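6-phosphogluconolactonase (Leishmania braziliensis, PDB 3CSS) probably hydrolyses 6-phosphogluconolactone to 6-phosphogluconate, the second step in the oxidative stage of the pentose phosphate pathway. Local coordinates at residues E234-T237 and S243-L246; E12-M17 and P49-E54; A20-I25 and Y53-E58. All coordinates share one frame; numbering follows the deposited sequence.

Interaction 1: residues E234-T237 and S243-L246; sequences ESPT and SRFL
Arg244 reaches Pro236 and Glu234 with a side chain stretched out almost fully: CG is trans to the backbone N (chi1 -169°), and the chain stays extended to NE, which carries the guanidinium out to the 234-237 backbone. The CA atoms of Arg244 and Pro236 are 8.6 Å apart, and most of that gap is bridged by the arginine side chain. Its flat end lies against the extended backbone of Ser235-Pro236. Over one face sits Pro236, with CA 3.6 Å above the plane and shifted toward the rim; the ring CD comes to 3.8 Å from Arg244 NH2. Pro236 N is also near NH2, but as a proline nitrogen it has no hydrogen to offer, so this is packing. At the edge of the guanidinium, Arg244 NH2 donates to Glu234 O at 3.2 Å, a weak bond with an N-H...O angle of only 130°. The firmer polar grip lies next to the 234-237 segment: Arg244 NH1 bonds to the carbonyl oxygens of Gly230 and Ser233, at the C-terminal end of helix 225-232. The carboxylate of Glu234, a residue modelled twice, turns in the conformer given to a salt bridge with Arg247. Arg247 NE and Arg244 NH2 are two like charges close together, probably offset in part by that carboxylate. Elsewhere in the 3-10 segment, Phe245 packs on Thr169 and helix 206-211. Arg244 thus ties the 3-10 segment back to the start of the same connection, just after helix 225-232, at the surface of the fold. The chemistry is that of a cation held by backbone carbonyls and covered by a proline; carbonyls at a helix C-terminus carry partial negative charge and would be expected to stabilise it.

Interaction 2: residues E12-M17 and P49-E54; sequences ENLSQM and PKRLYE. With PO4 (phosphate ion), chain B.
Leu14 lies under the guanidinium of Arg51: its CB sits 3.6 Å from the plane, over the centre, and Leu14 CD2 reaches Arg51 NH1 at 3.6 Å. The arginine is modelled in two conformers, and this account holds for one of them. Its chain bends at chi3 (56°), which swings the flat group across the leucine and brings NH2 edge-on to Ser15, whose OG is 3.0 Å from Arg51 NH2. Ser15 N is also near that nitrogen, but both are donors, and a cation beside a helix N-terminus would probably meet some electrostatic cost.

One shell out, the start of helix 14-30 is fixed by its own polar groups. Asn13 is the N-cap: its OD1 accepts from Gln16 N at 3.0 Å. Gln16 OE1 in turn takes the N-H of Glu12 at 2.8 Å in a nearly straight bond (178°). On the other helix, Lys50 NZ gives a weak bond of 3.2 Å to O3 of a phosphate ion, probably from the crystallisation liquor; the Glu54 carboxylate also lies against this ion, too close to interpret with confidence.

Leu52 is buried, packing on Ala21 of helix 14-30 and Leu160 of strand 158-162, while Tyr53 leans on Met90 and Ala94 of helix 87-96; helix 50-59 therefore lies between two helices, beside the central sheet.

Interaction 3: residues A20-I25 and Y53-E58; sequences AAREVI and YEELHE
Leu56 CD1 meets Ile25 CD1 at 4.2 Å, the two side chains crossing at about a right angle, and Leu56 CD2 touches Arg22 CG at 3.9 Å; these contacts form the apolar side of the helix pair. Arg22 adds its aliphatic stem: with CG trans to the backbone N (chi1 179°) and the chain extended to NE, it runs out past Leu56 in the opposite direction and puts CD 3.7 Å from Glu55 CG.

Charged groups lie further along the same arginine. In the conformer given, one of two, the Glu55 carboxylate is nearly parallel to the guanidinium (planes 12° apart), yet Glu55 OE2 is 4.3 Å from Arg22 NH1 and well out of its plane, leaving at most an electrostatic attraction, and that uncertain. Glu23 OE2 makes a similarly unaligned, long salt bridge with Arg22 NH1. The firm partner is Asp60, just beyond helix 50-59, which pairs with Arg22 NE.

The short helix segments cross at -55°, with axes 10.2 Å apart. Between the two segments no hydrogen bond forms: carbon packing joins them, and Arg22, apolar along its stem and ionic at its end, leads from the buried Ile25-Leu56 contact to partly exposed surface.

How the interactions relate
Interactions 2 and 3 are successive parts of one seam between helix 14-30 and helix 50-59. Their centres are 8 Å apart, they share Tyr53 and Glu54, and Leu52 joins them, with CD1 3.6 Å from Arg22 N. Interaction 2 lies at the surface where both helices begin, next to a phosphate that is probably a crystallisation ion and does not by itself mark the substrate site; interaction 3 lies further along both helices and is partly buried. Interaction 1 stands apart, its centre about 26 Å from that of interaction 2 and 28 Å from that of interaction 3, with nearest atoms about 14 Å away in both cases. Its Ser243 and Phe245 border the Gly167-Thr169 loop, which in this family probably belongs to the active-site region.

Interaction 1: residues E234-T237 and S243-L246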
loop_
_atom_site.group_PDB
_atom_site.type_symbol
_atom_site.label_atom_id
_atom_site.label_comp_id
_atom_site.label_asym_id
_atom_site.label_seq_id
_atom_site.Cartn_x
_atom_site.Cartn_y
_atom_site.Cartn_z
ATOM N N GLU A 234 6.363 2.635 22.328
ATOM C CA GLU A 234 7.628 1.897 22.417
ATOM C C GLU A 234 7.391 0.472 22.905
ATOM O O GLU A 234 7.891 -0.476 22.330
ATOM C CB GLU A 234 8.617 2.621 23.341
ATOM C CG GLU A 234 9.818 1.786 23.790
ATOM C CD GLU A 234 10.679 1.282 22.640
ATOM O OE1 GLU A 234 10.547 1.808 21.509
ATOM O OE2 GLU A 234 11.505 0.365 22.882
ATOM N N SER A 235 6.634 0.336 23.985
ATOM C CA SER A 235 6.223 -0.972 24.480
ATOM C C SER A 235 4.892 -1.305 23.844
ATOM O O SER A 235 4.084 -0.398 23.582
ATOM C CB SER A 235 6.093 -0.990 25.999
ATOM O OG SER A 235 7.361 -0.859 26.584
ATOM N N PRO A 236 4.666 -2.598 23.557
ATOM C CA PRO A 236 3.332 -2.915 23.052
ATOM C C PRO A 236 2.245 -2.440 24.030
ATOM O O PRO A 236 2.382 -2.597 25.262
ATOM C CB PRO A 236 3.317 -4.444 22.906
ATOM C CG PRO A 236 4.691 -4.914 23.155
ATOM C CD PRO A 236 5.530 -3.779 23.700
ATOM N N THR A 237 1.190 -1.871 23.446
ATOM C CA THR A 237 0.016 -1.375 24.150
ATOM C C THR A 237 -1.262 -1.901 23.511
ATOM O O THR A 237 -1.363 -2.072 22.278
ATOM C CB THR A 237 -0.014 0.163 24.166
ATOM O OG1 THR A 237 0.072 0.660 22.820
ATOM C CG2 THR A 237 1.142 0.717 25.028
ATOM N N SER A 243 -1.250 -3.277 12.278
ATOM C CA SER A 243 -0.244 -2.445 11.607
ATOM C C SER A 243 1.002 -2.095 12.452
ATOM O O SER A 243 1.952 -1.492 11.938
ATOM C CB SER A 243 -0.902 -1.186 11.040
ATOM O OG SER A 243 -1.540 -0.472 12.073
ATOM N N ARG A 244 1.041 -2.524 13.722
ATOM C CA ARG A 244 2.261 -2.431 14.521
ATOM C C ARG A 244 3.455 -3.144 13.862
ATOM O O ARG A 244 4.606 -2.839 14.198
ATOM C CB ARG A 244 2.029 -2.928 15.945
ATOM C CG ARG A 244 3.168 -2.622 16.899
ATOM C CD ARG A 244 2.878 -3.017 18.345
ATOM N NE ARG A 244 4.084 -2.862 19.180
ATOM C CZ ARG A 244 4.504 -1.732 19.735
ATOM N NH1 ARG A 244 3.846 -0.601 19.592
ATOM N NH2 ARG A 244 5.605 -1.739 20.472
ATOM N N PHE A 245 3.226 -4.056 12.901
ATOM C CA PHE A 245 4.364 -4.651 12.172
ATOM C C PHE A 245 5.245 -3.601 11.477
ATOM O O PHE A 245 6.419 -3.866 11.152
ATOM C CB PHE A 245 3.912 -5.731 11.170
ATOM C CG PHE A 245 3.323 -5.196 9.894
ATOM C CD1 PHE A 245 4.143 -4.812 8.832
ATOM C CD2 PHE A 245 1.931 -5.095 9.733
ATOM C CE1 PHE A 245 3.586 -4.304 7.657
ATOM C CE2 PHE A 245 1.377 -4.620 8.545
ATOM C CZ PHE A 245 2.209 -4.219 7.518
ATOM N N LEU A 246 4.688 -2.418 11.223
ATOM C CA LEU A 246 5.475 -1.315 10.624
ATOM C C LEU A 246 6.715 -0.911 11.443
ATOM O O LEU A 246 7.701 -0.407 10.902
ATOM C CB LEU A 246 4.568 -0.105 10.393
ATOM C CG LEU A 246 3.515 -0.261 9.309
ATOM C CD1 LEU A 246 2.581 0.959 9.308
ATOM C CD2 LEU A 246 4.145 -0.510 7.900
#

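Interaction 2: residues E12-M17 and P49-E54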
loop_
_atom_site.group_PDB
_atom_site.type_symbol
_atom_site.label_atom_id
_atom_site.label_comp_id
_atom_site.label_asym_id
_atom_site.label_seq_id
_atom_site.Cartn_x
_atom_site.Cartn_y
_atom_site.Cartn_z
ATOM N N GLU A 12 -3.119 19.785 8.793
ATOM C CA GLU A 12 -4.394 20.417 9.142
ATOM C C GLU A 12 -5.539 19.870 8.296
ATOM O O GLU A 12 -6.720 19.955 8.668
ATOM C CB GLU A 12 -4.313 21.936 8.923
ATOM C CG GLU A 12 -3.683 22.736 10.060
ATOM C CD GLU A 12 -2.230 23.128 9.795
ATOM O OE1 GLU A 12 -1.353 22.241 9.835
ATOM O OE2 GLU A 12 -1.965 24.330 9.555
ATOM N N ASN A 13 -5.192 19.339 7.135
ATOM C CA ASN A 13 -6.192 18.904 6.170
ATOM C C ASN A 13 -5.558 18.022 5.094
ATOM O O ASN A 13 -4.332 17.832 5.056
ATOM C CB ASN A 13 -6.907 20.120 5.547
ATOM C CG ASN A 13 -5.953 21.046 4.814
ATOM O OD1 ASN A 13 -5.173 20.611 3.958
ATOM N ND2 ASN A 13 -5.997 22.323 5.154
ATOM N N LEU A 14 -6.396 17.485 4.221
ATOM C CA LEU A 14 -5.952 16.499 3.244
ATOM C C LEU A 14 -5.135 17.128 2.100
ATOM O O LEU A 14 -4.327 16.445 1.460
ATOM C CB LEU A 14 -7.155 15.708 2.709
ATOM C CG LEU A 14 -6.913 14.441 1.877
ATOM C CD1 LEU A 14 -6.019 13.405 2.570
ATOM C CD2 LEU A 14 -8.278 13.831 1.493
ATOM N N SER A 15 -5.326 18.425 1.849
ATOM C CA SER A 15 -4.467 19.152 0.891
ATOM C C SER A 15 -3.004 19.109 1.325
ATOM O O SER A 15 -2.107 18.785 0.544
ATOM C CB SER A 15 -4.928 20.607 0.719
ATOM O OG SER A 15 -6.267 20.671 0.235
ATOM N N GLN A 16 -2.772 19.428 2.590
ATOM C CA GLN A 16 -1.428 19.404 3.150
ATOM C C GLN A 16 -0.876 17.987 3.171
ATOM O O GLN A 16 0.299 17.772 2.890
ATOM C CB GLN A 16 -1.469 19.982 4.561
ATOM C CG GLN A 16 -0.142 20.125 5.237
ATOM C CD GLN A 16 -0.252 20.880 6.558
ATOM O OE1 GLN A 16 -1.358 21.080 7.089
ATOM N NE2 GLN A 16 0.889 21.332 7.077
ATOM N N MET A 17 -1.716 17.019 3.519
ATOM C CA MET A 17 -1.286 15.635 3.542
ATOM C C MET A 17 -0.830 15.187 2.162
ATOM O O MET A 17 0.217 14.571 2.017
ATOM C CB MET A 17 -2.434 14.748 4.006
ATOM C CG MET A 17 -2.010 13.345 4.249
ATOM S SD MET A 17 -3.401 12.427 4.890
ATOM C CE MET A 17 -3.538 13.183 6.508
ATOM N N PRO A 49 -5.752 8.497 -0.749
ATOM C CA PRO A 49 -4.705 8.869 -1.736
ATOM C C PRO A 49 -5.217 9.373 -3.098
ATOM O O PRO A 49 -4.428 9.795 -3.943
ATOM C CB PRO A 49 -3.963 7.552 -1.939
ATOM C CG PRO A 49 -5.054 6.549 -1.830
ATOM C CD PRO A 49 -5.925 7.024 -0.714
ATOM N N LYS A 50 -6.536 9.357 -3.307
ATOM C CA LYS A 50 -7.082 9.844 -4.559
ATOM C C LYS A 50 -6.591 11.272 -4.875
ATOM O O LYS A 50 -6.208 11.563 -6.009
ATOM C CB LYS A 50 -8.606 9.801 -4.504
ATOM C CG LYS A 50 -9.279 10.249 -5.797
ATOM C CD LYS A 50 -10.782 10.095 -5.743
ATOM C CE LYS A 50 -11.435 11.039 -4.789
ATOM N NZ LYS A 50 -12.916 11.132 -5.080
ATOM N N ARG A 51 -6.619 12.155 -3.886
ATOM C CA ARG A 51 -6.208 13.518 -4.167
ATOM C C ARG A 51 -4.712 13.623 -4.478
ATOM O O ARG A 51 -4.356 14.371 -5.381
ATOM C CB ARG A 51 -6.673 14.475 -3.092
ATOM C CG ARG A 51 -8.154 14.692 -3.197
ATOM C CD ARG A 51 -8.708 15.079 -1.883
ATOM N NE ARG A 51 -8.010 16.253 -1.388
ATOM C CZ ARG A 51 -8.510 17.059 -0.469
ATOM N NH1 ARG A 51 -9.697 16.787 0.047
ATOM N NH2 ARG A 51 -7.824 18.116 -0.078
ATOM N N LEU A 52 -3.869 12.823 -3.822
ATOM C CA LEU A 52 -2.456 12.736 -4.192
ATOM C C LEU A 52 -2.285 12.373 -5.666
ATOM O O LEU A 52 -1.525 13.017 -6.400
ATOM C CB LEU A 52 -1.744 11.705 -3.328
ATOM C CG LEU A 52 -0.321 11.322 -3.719
ATOM C CD1 LEU A 52 0.624 12.530 -3.672
ATOM C CD2 LEU A 52 0.168 10.186 -2.814
ATOM N N TYR A 53 -2.980 11.332 -6.096
ATOM C CA TYR A 53 -2.901 10.880 -7.472
ATOM C C TYR A 53 -3.324 11.977 -8.463
ATOM O O TYR A 53 -2.667 12.180 -9.491
ATOM C CB TYR A 53 -3.693 9.588 -7.671
ATOM C CG TYR A 53 -3.286 8.454 -6.741
ATOM C CD1 TYR A 53 -2.029 8.437 -6.093
ATOM C CD2 TYR A 53 -4.141 7.393 -6.519
ATOM C CE1 TYR A 53 -1.672 7.413 -5.244
ATOM C CE2 TYR A 53 -3.780 6.344 -5.656
ATOM C CZ TYR A 53 -2.556 6.364 -5.017
ATOM O OH TYR A 53 -2.201 5.342 -4.150
ATOM N N GLU A 54 -4.394 12.693 -8.132
ATOM C CA GLU A 54 -4.862 13.800 -8.954
ATOM C C GLU A 54 -3.794 14.886 -9.057
ATOM O O GLU A 54 -3.563 15.457 -10.132
ATOM C CB GLU A 54 -6.178 14.350 -8.386
ATOM C CG GLU A 54 -7.335 13.368 -8.526
ATOM C CD GLU A 54 -8.617 13.873 -7.937
ATOM O OE1 GLU A 54 -8.608 14.976 -7.357
ATOM O OE2 GLU A 54 -9.633 13.170 -8.075
HETATM P P PO4 B . -12.035 15.184 -6.519
HETATM O O1 PO4 B . -12.881 15.592 -7.707
HETATM O O2 PO4 B . -10.753 15.955 -6.609
HETATM O O3 PO4 B . -11.714 13.705 -6.641
HETATM O O4 PO4 B . -12.714 15.428 -5.207
#

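Interaction 3: residues A20-I25 and Y53-E58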
loop_
_atom_site.group_PDB
_atom_site.type_symbol
_atom_site.label_atom_id
_atom_site.label_comp_id
_atom_site.label_asym_id
_atom_site.label_seq_id
_atom_site.Cartn_x
_atom_site.Cartn_y
_atom_site.Cartn_z
ATOM N N ALA A 20 2.480 16.767 1.087
ATOM C CA ALA A 20 3.604 16.140 1.802
ATOM C C ALA A 20 3.999 14.789 1.211
ATOM O O ALA A 20 5.192 14.505 1.089
ATOM C CB ALA A 20 3.282 15.995 3.299
ATOM N N ALA A 21 3.010 13.979 0.823
ATOM C CA ALA A 21 3.263 12.661 0.203
ATOM C C ALA A 21 3.925 12.877 -1.158
ATOM O O ALA A 21 4.895 12.212 -1.511
ATOM C CB ALA A 21 1.974 11.863 0.060
ATOM N N ARG A 22 3.410 13.849 -1.905
ATOM C CA ARG A 22 3.982 14.169 -3.213
ATOM C C ARG A 22 5.470 14.515 -3.111
ATOM O O ARG A 22 6.274 14.056 -3.929
ATOM C CB ARG A 22 3.196 15.305 -3.887
ATOM C CG ARG A 22 3.750 15.718 -5.254
ATOM C CD ARG A 22 2.835 16.728 -5.928
ATOM N NE ARG A 22 3.495 17.365 -7.070
ATOM C CZ ARG A 22 4.158 18.522 -7.029
ATOM N NH1 ARG A 22 4.240 19.230 -5.909
ATOM N NH2 ARG A 22 4.738 18.987 -8.130
ATOM N N GLU A 23 5.829 15.320 -2.121
ATOM C CA GLU A 23 7.231 15.712 -1.913
ATOM C C GLU A 23 8.164 14.522 -1.701
ATOM O O GLU A 23 9.273 14.501 -2.219
ATOM C CB GLU A 23 7.360 16.693 -0.736
ATOM C CG GLU A 23 6.892 18.108 -1.062
ATOM C CD GLU A 23 7.534 18.664 -2.336
ATOM O OE1 GLU A 23 8.767 18.497 -2.512
ATOM O OE2 GLU A 23 6.808 19.252 -3.170
ATOM N N VAL A 24 7.711 13.532 -0.937
ATOM C CA VAL A 24 8.487 12.312 -0.723
ATOM C C VAL A 24 8.726 11.568 -2.047
ATOM O O VAL A 24 9.851 11.174 -2.359
ATOM C CB VAL A 24 7.807 11.371 0.283
ATOM C CG1 VAL A 24 8.597 10.045 0.378
ATOM C CG2 VAL A 24 7.673 12.037 1.663
ATOM N N ILE A 25 7.672 11.415 -2.843
ATOM C CA ILE A 25 7.780 10.771 -4.151
ATOM C C ILE A 25 8.756 11.522 -5.064
ATOM O O ILE A 25 9.663 10.913 -5.661
ATOM C CB ILE A 25 6.397 10.635 -4.819
ATOM C CG1 ILE A 25 5.523 9.679 -3.998
ATOM C CG2 ILE A 25 6.542 10.144 -6.253
ATOM C CD1 ILE A 25 4.019 9.774 -4.306
ATOM N N TYR A 53 -2.980 11.332 -6.096
ATOM C CA TYR A 53 -2.901 10.880 -7.472
ATOM C C TYR A 53 -3.324 11.977 -8.463
ATOM O O TYR A 53 -2.667 12.180 -9.491
ATOM C CB TYR A 53 -3.693 9.588 -7.671
ATOM C CG TYR A 53 -3.286 8.454 -6.741
ATOM C CD1 TYR A 53 -2.029 8.437 -6.093
ATOM C CD2 TYR A 53 -4.141 7.393 -6.519
ATOM C CE1 TYR A 53 -1.672 7.413 -5.244
ATOM C CE2 TYR A 53 -3.780 6.344 -5.656
ATOM C CZ TYR A 53 -2.556 6.364 -5.017
ATOM O OH TYR A 53 -2.201 5.342 -4.150
ATOM N N GLU A 54 -4.394 12.693 -8.132
ATOM C CA GLU A 54 -4.862 13.800 -8.954
ATOM C C GLU A 54 -3.794 14.886 -9.057
ATOM O O GLU A 54 -3.563 15.457 -10.132
ATOM C CB GLU A 54 -6.178 14.350 -8.386
ATOM C CG GLU A 54 -7.335 13.368 -8.526
ATOM C CD GLU A 54 -8.617 13.873 -7.937
ATOM O OE1 GLU A 54 -8.608 14.976 -7.357
ATOM O OE2 GLU A 54 -9.633 13.170 -8.075
ATOM N N GLU A 55 -3.141 15.168 -7.937
ATOM C CA GLU A 55 -2.095 16.187 -7.911
ATOM C C GLU A 55 -0.886 15.753 -8.743
ATOM O O GLU A 55 -0.342 16.546 -9.502
ATOM C CB GLU A 55 -1.673 16.517 -6.486
ATOM C CG GLU A 55 -0.701 17.682 -6.409
ATOM C CD GLU A 55 -0.669 18.294 -5.052
ATOM O OE1 GLU A 55 -1.441 17.824 -4.181
ATOM O OE2 GLU A 55 0.115 19.247 -4.856
ATOM N N LEU A 56 -0.464 14.496 -8.612
ATOM C CA LEU A 56 0.586 13.964 -9.491
ATOM C C LEU A 56 0.205 14.080 -10.973
ATOM O O LEU A 56 1.036 14.413 -11.834
ATOM C CB LEU A 56 0.862 12.500 -9.162
ATOM C CG LEU A 56 1.516 12.231 -7.806
ATOM C CD1 LEU A 56 1.481 10.712 -7.510
ATOM C CD2 LEU A 56 2.962 12.781 -7.739
ATOM N N HIS A 57 -1.056 13.810 -11.282
ATOM C CA HIS A 57 -1.520 13.915 -12.669
ATOM C C HIS A 57 -1.411 15.347 -13.227
ATOM O O HIS A 57 -1.033 15.549 -14.393
ATOM C CB HIS A 57 -2.952 13.427 -12.800
ATOM C CG HIS A 57 -3.442 13.407 -14.212
ATOM N ND1 HIS A 57 -3.993 14.516 -14.813
ATOM C CD2 HIS A 57 -3.424 12.434 -15.152
ATOM C CE1 HIS A 57 -4.324 14.214 -16.059
ATOM N NE2 HIS A 57 -3.993 12.952 -16.286
ATOM N N GLU A 58 -1.752 16.326 -12.391
ATOM C CA GLU A 58 -1.734 17.720 -12.807
ATOM C C GLU A 58 -0.338 18.321 -12.873
ATOM O O GLU A 58 -0.071 19.139 -13.752
ATOM C CB GLU A 58 -2.612 18.550 -11.875
ATOM C CG GLU A 58 -4.069 18.158 -11.937
ATOM C CD GLU A 58 -4.582 18.098 -13.378
ATOM O OE1 GLU A 58 -4.492 19.144 -14.072
ATOM O OE2 GLU A 58 -5.060 17.014 -13.809
#